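Local coordinates for twin-arginine translocation pathway signal (Rhodoferax ferrireducens, PDB 5IM2), which binds benzoate and, as a TRAP-type solute-binding protein, probably delivers such a ligand to its membrane transporter for uptake, at residues G81-E86 and K281-N286; Q150-D155 and R351-T356. All coordinates share one frame; numbering follows the deposited sequence.

Interaction 1: residues G81-E86 and K281-N286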
ATOM      1  N   GLY A  81      25.568  -9.848 -12.313  1.00 27.81           N
ATOM      2  CA  GLY A  81      25.065  -9.319 -13.559  1.00 34.46           C
ATOM      3  C   GLY A  81      24.340 -10.318 -14.427  1.00 38.17           C
ATOM      4  O   GLY A  81      23.937  -9.966 -15.547  1.00 43.41           O
ATOM      5  N   ARG A  82      24.159 -11.555 -13.962  1.00 36.27           N
ATOM      6  CA  ARG A  82      23.491 -12.534 -14.809  1.00 29.46           C
ATOM      7  C   ARG A  82      22.000 -12.280 -14.886  1.00 35.07           C
ATOM      8  O   ARG A  82      21.360 -12.707 -15.853  1.00 36.73           O
ATOM      9  CB  ARG A  82      23.750 -13.946 -14.315  1.00 30.79           C
ATOM     10  CG  ARG A  82      25.214 -14.285 -14.302  1.00 30.79           C
ATOM     11  CD  ARG A  82      25.480 -15.720 -14.644  1.00 48.56           C
ATOM     12  NE  ARG A  82      24.800 -16.679 -13.782  1.00 53.73           N
ATOM     13  CZ  ARG A  82      25.077 -16.870 -12.496  1.00 69.67           C
ATOM     14  NH1 ARG A  82      26.000 -16.147 -11.882  1.00 82.93           N
ATOM     15  NH2 ARG A  82      24.410 -17.786 -11.816  1.00 80.18           N
ATOM     16  N   ILE A  83      21.432 -11.611 -13.887  1.00 25.43           N
ATOM     17  CA  ILE A  83      20.037 -11.187 -13.931  1.00 25.89           C
ATOM     18  C   ILE A  83      20.007  -9.693 -14.224  1.00 32.33           C
ATOM     19  O   ILE A  83      20.515  -8.882 -13.440  1.00 29.86           O
ATOM     20  CB  ILE A  83      19.291 -11.493 -12.628  1.00 27.86           C
ATOM     21  CG1 ILE A  83      19.404 -12.972 -12.238  1.00 36.05           C
ATOM     22  CG2 ILE A  83      17.816 -11.087 -12.789  1.00 26.26           C
ATOM     23  CD1 ILE A  83      18.781 -13.287 -10.864  1.00 35.30           C
ATOM     24  N   GLN A  84      19.404  -9.328 -15.351  1.00 25.16           N
ATOM     25  CA  GLN A  84      19.264  -7.942 -15.753  1.00 24.38           C
ATOM     26  C   GLN A  84      17.781  -7.614 -15.871  1.00 25.42           C
ATOM     27  O   GLN A  84      16.954  -8.500 -16.080  1.00 31.48           O
ATOM     28  CB  GLN A  84      19.955  -7.662 -17.086  1.00 36.26           C
ATOM     29  CG  GLN A  84      21.479  -7.844 -17.044  1.00 51.81           C
ATOM     30  CD  GLN A  84      22.143  -6.916 -16.044  1.00 78.36           C
ATOM     31  OE1 GLN A  84      21.711  -5.779 -15.851  1.00 84.19           O
ATOM     32  NE2 GLN A  84      23.193  -7.404 -15.393  1.00 92.68           N
ATOM     33  N   PHE A  85      17.448  -6.339 -15.739  1.00 25.70           N
ATOM     34  CA  PHE A  85      16.059  -5.909 -15.805  1.00 26.33           C
ATOM     35  C   PHE A  85      15.854  -4.872 -16.894  1.00 33.69           C
ATOM     36  O   PHE A  85      16.683  -3.971 -17.073  1.00 28.40           O
ATOM     37  CB  PHE A  85      15.626  -5.323 -14.504  1.00 25.22           C
ATOM     38  CG  PHE A  85      15.625  -6.307 -13.369  1.00 24.04           C
ATOM     39  CD1 PHE A  85      16.772  -6.513 -12.607  1.00 27.98           C
ATOM     40  CD2 PHE A  85      14.476  -7.015 -13.060  1.00 21.28           C
ATOM     41  CE1 PHE A  85      16.777  -7.395 -11.569  1.00 25.64           C
ATOM     42  CE2 PHE A  85      14.471  -7.923 -12.012  1.00 22.91           C
ATOM     43  CZ  PHE A  85      15.625  -8.110 -11.264  1.00 25.31           C
ATOM     44  N   GLU A  86      14.739  -5.008 -17.613  1.00 29.77           N
ATOM     45  CA  GLU A  86      14.166  -3.918 -18.397  1.00 25.98           C
ATOM     46  C   GLU A  86      12.999  -3.416 -17.570  1.00 30.83           C
ATOM     47  O   GLU A  86      11.984  -4.110 -17.433  1.00 29.03           O
ATOM     48  CB  GLU A  86      13.718  -4.361 -19.786  1.00 30.68           C
ATOM     49  CG  GLU A  86      14.872  -4.687 -20.690  1.00 38.82           C
ATOM     50  CD  GLU A  86      14.417  -5.174 -22.031  1.00 47.72           C
ATOM     51  OE1 GLU A  86      13.422  -5.933 -22.071  1.00 46.07           O
ATOM     52  OE2 GLU A  86      15.049  -4.790 -23.038  1.00 61.47           O
ATOM     53  N   LYS A 281      17.667 -19.063  -6.859  1.00 27.92           N
ATOM     54  CA  LYS A 281      18.057 -18.904  -5.459  1.00 26.98           C
ATOM     55  C   LYS A 281      18.305 -17.440  -5.118  1.00 26.50           C
ATOM     56  O   LYS A 281      17.956 -16.984  -4.024  1.00 24.62           O
ATOM     57  CB  LYS A 281      19.304 -19.734  -5.161  1.00 29.43           C
ATOM     58  CG  LYS A 281      19.784 -19.618  -3.723  1.00 47.17           C
ATOM     59  CD  LYS A 281      20.947 -20.545  -3.429  1.00 68.01           C
ATOM     60  CE  LYS A 281      21.055 -20.847  -1.940  1.00 80.59           C
ATOM     61  NZ  LYS A 281      21.769 -22.134  -1.702  1.00 93.13           N
ATOM     62  N   ILE A 282      18.890 -16.683  -6.050  1.00 24.11           N
ATOM     63  CA  ILE A 282      19.107 -15.254  -5.832  1.00 26.26           C
ATOM     64  C   ILE A 282      17.774 -14.544  -5.683  1.00 22.76           C
ATOM     65  O   ILE A 282      17.583 -13.707  -4.791  1.00 20.15           O
ATOM     66  CB  ILE A 282      19.935 -14.639  -6.981  1.00 26.12           C
ATOM     67  CG1 ILE A 282      21.301 -15.324  -7.112  1.00 41.67           C
ATOM     68  CG2 ILE A 282      20.105 -13.126  -6.777  1.00 28.83           C
ATOM     69  CD1 ILE A 282      22.207 -15.081  -5.956  1.00 51.89           C
ATOM     70  N   ILE A 283      16.830 -14.848  -6.570  1.00 23.59           N
ATOM     71  CA  ILE A 283      15.487 -14.291  -6.428  1.00 21.46           C
ATOM     72  C   ILE A 283      14.905 -14.654  -5.060  1.00 21.63           C
ATOM     73  O   ILE A 283      14.360 -13.793  -4.352  1.00 21.74           O
ATOM     74  CB  ILE A 283      14.584 -14.766  -7.584  1.00 19.24           C
ATOM     75  CG1 ILE A 283      15.015 -14.141  -8.912  1.00 25.14           C
ATOM     76  CG2 ILE A 283      13.126 -14.398  -7.350  1.00 24.79           C
ATOM     77  CD1 ILE A 283      14.872 -12.635  -9.005  1.00 31.74           C
ATOM     78  N   ASP A 284      15.018 -15.935  -4.662  1.00 21.87           N
ATOM     79  CA  ASP A 284      14.464 -16.373  -3.373  1.00 20.01           C
ATOM     80  C   ASP A 284      15.118 -15.641  -2.201  1.00 20.82           C
ATOM     81  O   ASP A 284      14.444 -15.287  -1.221  1.00 21.73           O
ATOM     82  CB  ASP A 284      14.641 -17.878  -3.195  1.00 26.14           C
ATOM     83  CG  ASP A 284      13.735 -18.692  -4.069  1.00 28.10           C
ATOM     84  OD1 ASP A 284      12.760 -18.139  -4.625  1.00 30.96           O
ATOM     85  OD2 ASP A 284      13.993 -19.910  -4.169  1.00 28.25           O
ATOM     86  N   ASN A 285      16.428 -15.410  -2.281  1.00 22.85           N
ATOM     87  CA  ASN A 285      17.149 -14.690  -1.236  1.00 20.31           C
ATOM     88  C   ASN A 285      16.636 -13.262  -1.075  1.00 23.65           C
ATOM     89  O   ASN A 285      16.817 -12.643  -0.015  1.00 22.80           O
ATOM     90  CB  ASN A 285      18.646 -14.632  -1.571  1.00 22.64           C
ATOM     91  CG  ASN A 285      19.361 -15.970  -1.455  1.00 27.10           C
ATOM     92  OD1 ASN A 285      18.866 -16.937  -0.871  1.00 27.68           O
ATOM     93  ND2 ASN A 285      20.571 -16.008  -1.992  1.00 30.68           N
ATOM     94  N   ASN A 286      16.015 -12.726  -2.115  1.00 22.69           N
ATOM     95  CA  ASN A 286      15.479 -11.378  -2.135  1.00 19.64           C
ATOM     96  C   ASN A 286      13.960 -11.403  -2.178  1.00 19.21           C
ATOM     97  O   ASN A 286      13.329 -10.503  -2.728  1.00 20.55           O
ATOM     98  CB  ASN A 286      16.073 -10.623  -3.315  1.00 20.64           C
ATOM     99  CG  ASN A 286      17.522 -10.295  -3.079  1.00 21.04           C
ATOM    100  OD1 ASN A 286      17.837  -9.353  -2.347  1.00 23.77           O
ATOM    101  ND2 ASN A 286      18.422 -11.114  -3.635  1.00 21.06           N
TER
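Ile-83 meets Ile-282 and Ile-283 with no flat group lying between them; the ring and the amides stand round this aliphatic contact. Ile-83 CG2 lies off one face of the Phe-85 ring, displaced outward past its CZ-CE1 edge and 4.0 Å from CZ. The ring thus packs on Ile-83, two residues back in the strand, and stays short of contact with the helix, CZ being 5.1 Å from Ile-283 CD1. Elsewhere Phe-85 rests on Leu-51, Met-72 and Ser-76. On the helix side, the Asn-286 amide turns back along its own chain, and ND2 donates to Ile-282 O at 3.0 Å, with the acceptor close to the amide plane and an N-H...O angle of 160°. Glu-78 OE1 is a second partner of that nitrogen.

The apolar contact rests on one methyl. With chi2 of Ile-83 extended (174°), CD1 is carried out from the strand to a point 4.3 Å from both Ile-282 CB and Ile-283 CG1. These are loose van der Waals distances, consistent with the modest 115 Å² buried and with a closest CA separation of 9.1 Å, between Ile-83 and Ile-282.

Strand 83-88 is an edge strand of the five-stranded sheet, reached from strand 49-55 through helix 62-78 in a beta-alpha-beta crossover, and helix 277-285 packs beside it. Leu-279 widens the apolar patch on Ile-83, and a salt bridge from Arg-82, just before the strand, to Asp-278 of the helix ties the two together as well. At the turn into the strand, Gln-84 NE2 donates to Gly-81 O at 2.7 Å, tilted 32° from the carbonyl plane.

Interaction 2: residues Q150-D155 and R351-T356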
ATOM      1  N   GLN A 150       1.137 -16.358   3.732  1.00 19.98           N
ATOM      2  CA  GLN A 150       1.820 -17.627   3.547  1.00 25.62           C
ATOM      3  C   GLN A 150       1.125 -18.740   4.302  1.00 27.68           C
ATOM      4  O   GLN A 150       1.084 -19.879   3.833  1.00 23.32           O
ATOM      5  CB  GLN A 150       3.265 -17.513   4.026  1.00 33.70           C
ATOM      6  CG  GLN A 150       4.203 -16.989   2.995  1.00 62.45           C
ATOM      7  CD  GLN A 150       4.501 -18.009   1.927  1.00 86.07           C
ATOM      8  OE1 GLN A 150       3.926 -17.971   0.837  1.00101.55           O
ATOM      9  NE2 GLN A 150       5.407 -18.932   2.232  1.00 87.95           N
ATOM     10  N   THR A 151       0.608 -18.442   5.487  1.00 19.26           N
ATOM     11  CA  THR A 151       0.098 -19.488   6.365  1.00 23.73           C
ATOM     12  C   THR A 151      -1.413 -19.610   6.301  1.00 23.28           C
ATOM     13  O   THR A 151      -1.937 -20.718   6.412  1.00 26.79           O
ATOM     14  CB  THR A 151       0.539 -19.241   7.813  1.00 24.81           C
ATOM     15  OG1 THR A 151       0.006 -18.001   8.290  1.00 32.49           O
ATOM     16  CG2 THR A 151       2.046 -19.185   7.895  1.00 24.25           C
ATOM     17  N   MET A 152      -2.110 -18.507   6.042  1.00 24.23           N
ATOM     18  CA  MET A 152      -3.561 -18.441   6.133  1.00 21.51           C
ATOM     19  C   MET A 152      -4.280 -18.395   4.795  1.00 27.32           C
ATOM     20  O   MET A 152      -5.444 -18.781   4.726  1.00 28.23           O
ATOM     21  CB  MET A 152      -3.991 -17.176   6.892  1.00 20.26           C
ATOM     22  CG  MET A 152      -3.327 -16.955   8.273  1.00 20.43           C
ATOM     23  SD  MET A 152      -3.601 -18.377   9.360  1.00 25.90           S
ATOM     24  CE  MET A 152      -5.345 -18.126   9.703  1.00 20.85           C
ATOM     25  N   ALA A 153      -3.639 -17.887   3.752  1.00 22.21           N
ATOM     26  CA  ALA A 153      -4.322 -17.523   2.518  1.00 26.16           C
ATOM     27  C   ALA A 153      -3.371 -17.724   1.343  1.00 21.13           C
ATOM     28  O   ALA A 153      -3.240 -16.868   0.462  1.00 21.48           O
ATOM     29  CB  ALA A 153      -4.832 -16.084   2.571  1.00 27.85           C
ATOM     30  N   LEU A 154      -2.730 -18.896   1.296  1.00 26.45           N
ATOM     31  CA  LEU A 154      -1.748 -19.159   0.255  1.00 25.98           C
ATOM     32  C   LEU A 154      -2.395 -19.234  -1.120  1.00 28.94           C
ATOM     33  O   LEU A 154      -1.738 -18.940  -2.123  1.00 35.26           O
ATOM     34  CB  LEU A 154      -0.993 -20.440   0.586  1.00 33.91           C
ATOM     35  CG  LEU A 154       0.181 -20.816  -0.312  1.00 31.23           C
ATOM     36  CD1 LEU A 154       1.307 -19.782  -0.257  1.00 35.88           C
ATOM     37  CD2 LEU A 154       0.661 -22.189   0.103  1.00 38.23           C
ATOM     38  N   ASP A 155      -3.678 -19.585  -1.195  1.00 23.94           N
ATOM     39  CA  ASP A 155      -4.316 -19.711  -2.502  1.00 25.00           C
ATOM     40  C   ASP A 155      -4.735 -18.371  -3.097  1.00 25.54           C
ATOM     41  O   ASP A 155      -5.088 -18.329  -4.275  1.00 26.94           O
ATOM     42  CB  ASP A 155      -5.542 -20.601  -2.402  1.00 34.41           C
ATOM     43  CG  ASP A 155      -6.535 -20.070  -1.418  1.00 43.28           C
ATOM     44  OD1 ASP A 155      -6.299 -20.237  -0.198  1.00 53.86           O
ATOM     45  OD2 ASP A 155      -7.530 -19.461  -1.858  1.00 47.47           O
ATOM     46  N   ARG A 351     -13.433 -14.505  11.406  1.00 22.90           N
ATOM     47  CA  ARG A 351     -12.981 -14.282  12.776  1.00 23.22           C
ATOM     48  C   ARG A 351     -11.558 -14.779  12.986  1.00 19.22           C
ATOM     49  O   ARG A 351     -10.742 -14.087  13.604  1.00 22.22           O
ATOM     50  CB  ARG A 351     -13.940 -14.992  13.744  1.00 26.29           C
ATOM     51  CG  ARG A 351     -13.536 -14.913  15.207  1.00 53.17           C
ATOM     52  CD  ARG A 351     -13.315 -13.474  15.625  1.00 76.72           C
ATOM     53  NE  ARG A 351     -14.389 -12.602  15.147  1.00 87.56           N
ATOM     54  CZ  ARG A 351     -14.309 -11.276  15.075  1.00 90.44           C
ATOM     55  NH1 ARG A 351     -13.198 -10.654  15.444  1.00 95.01           N
ATOM     56  NH2 ARG A 351     -15.340 -10.570  14.627  1.00 87.39           N
ATOM     57  N   GLN A 352     -11.228 -15.971  12.458  1.00 22.74           N
ATOM     58  CA  GLN A 352      -9.856 -16.458  12.590  1.00 18.29           C
ATOM     59  C   GLN A 352      -8.883 -15.540  11.871  1.00 17.93           C
ATOM     60  O   GLN A 352      -7.793 -15.271  12.381  1.00 24.85           O
ATOM     61  CB  GLN A 352      -9.725 -17.884  12.055  1.00 20.73           C
ATOM     62  CG  GLN A 352      -8.316 -18.496  12.205  1.00 26.56           C
ATOM     63  CD  GLN A 352      -7.915 -18.682  13.645  1.00 21.22           C
ATOM     64  OE1 GLN A 352      -8.592 -19.392  14.414  1.00 23.69           O
ATOM     65  NE2 GLN A 352      -6.809 -18.030  14.039  1.00 25.30           N
ATOM     66  N   LEU A 353      -9.246 -15.055  10.673  1.00 18.53           N
ATOM     67  CA  LEU A 353      -8.300 -14.238   9.917  1.00 19.62           C
ATOM     68  C   LEU A 353      -7.979 -12.940  10.647  1.00 18.74           C
ATOM     69  O   LEU A 353      -6.826 -12.488  10.667  1.00 17.21           O
ATOM     70  CB  LEU A 353      -8.853 -13.944   8.526  1.00 18.92           C
ATOM     71  CG  LEU A 353      -8.975 -15.180   7.614  1.00 16.72           C
ATOM     72  CD1 LEU A 353      -9.739 -14.784   6.395  1.00 21.49           C
ATOM     73  CD2 LEU A 353      -7.580 -15.795   7.226  1.00 23.08           C
ATOM     74  N   LEU A 354      -8.989 -12.316  11.243  1.00 16.42           N
ATOM     75  CA  LEU A 354      -8.754 -11.053  11.933  1.00 18.05           C
ATOM     76  C   LEU A 354      -7.960 -11.265  13.217  1.00 17.48           C
ATOM     77  O   LEU A 354      -7.059 -10.472  13.540  1.00 17.75           O
ATOM     78  CB  LEU A 354     -10.082 -10.370  12.218  1.00 19.42           C
ATOM     79  CG  LEU A 354     -10.015  -9.065  13.020  1.00 19.55           C
ATOM     80  CD1 LEU A 354      -9.262  -7.996  12.269  1.00 20.79           C
ATOM     81  CD2 LEU A 354     -11.408  -8.575  13.347  1.00 23.98           C
ATOM     82  N   THR A 355      -8.277 -12.338  13.940  1.00 14.99           N
ATOM     83  CA  THR A 355      -7.543 -12.724  15.144  1.00 17.45           C
ATOM     84  C   THR A 355      -6.075 -12.984  14.820  1.00 17.17           C
ATOM     85  O   THR A 355      -5.168 -12.484  15.512  1.00 18.20           O
ATOM     86  CB  THR A 355      -8.223 -13.954  15.771  1.00 21.17           C
ATOM     87  OG1 THR A 355      -9.556 -13.608  16.150  1.00 25.70           O
ATOM     88  CG2 THR A 355      -7.508 -14.437  17.012  1.00 23.96           C
ATOM     89  N   THR A 356      -5.820 -13.736  13.751  1.00 17.41           N
ATOM     90  CA  THR A 356      -4.445 -14.007  13.378  1.00 17.65           C
ATOM     91  C   THR A 356      -3.741 -12.712  12.996  1.00 15.20           C
ATOM     92  O   THR A 356      -2.587 -12.494  13.395  1.00 15.33           O
ATOM     93  CB  THR A 356      -4.423 -15.043  12.243  1.00 14.96           C
ATOM     94  OG1 THR A 356      -4.833 -16.338  12.754  1.00 17.53           O
ATOM     95  CG2 THR A 356      -3.085 -15.158  11.592  1.00 17.97           C
TER
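Met-152 supplies nearly half of the 180 Å² buried here, and Leu-353 and Thr-356, one helical turn apart, receive most of its side chain. Leu-353 takes the base of the Met-152 chain, and Thr-356 meets it from CG to CE. CB sits 3.9 Å from Leu-353 CD2; CG is 3.8 Å from Thr-356 CG2; and CE ends 3.6 Å from Thr-356 OG1, where the two side chains meet tip to tip. Bends at chi2 (-56°) and chi3 (-72°) fold the thioether back, which lets CE stay 4.1 Å from Leu-353 CD2 while it also reaches Thr-356. Gln-352 crosses the methionine at about a right angle, its CG 3.9 Å from Met-152 CE.

In the fold, this joins the C-terminal end of helix 138-152 to the first turns of helix 350-367, the last helix of the modelled chain. Ala-153 is already outside helical phi/psi, so the methionine projects from the final turn. Leu-353 is buried and also touches Trp-339, Phe-348 and Arg-125, the last of which forms a salt bridge with Asp-155.

No hydrogen bond spans the two segments; the polar order lies within helix 350-367. Gln-352 NE2 donates to Thr-356 OG1 at 2.9 Å, with the hydroxyl oxygen almost exactly in the amide plane, which orients the amide toward the hydroxyl beside the methionine. Replacing Thr-356 by an alanine would probably leave the Gln-352 amide without this acceptor and open a gap beside Met-152 CG and SD, where the threonine methyl packs.

In the fold
From the N terminus the chain enters strand 83-88, then leaves helix 138-152, before either contact is closed. Interaction 1 closes first, when helix 277-285 returns to the strand across 194 intervening residues; interaction 2 closes when helix 350-367 meets the end of helix 138-152 across 195. The order 81-86, 150-155, 281-286, 351-356 alternates, so the two loops cross and neither encloses the other. Interaction 1 ties the edge of the five-stranded sheet to a helix that follows its strand 262-267. Interaction 2 joins the helix preceding strand 161-167 to the C-terminal helix. Their centres are 30 Å apart and their nearest atoms about 10 Å, without touching.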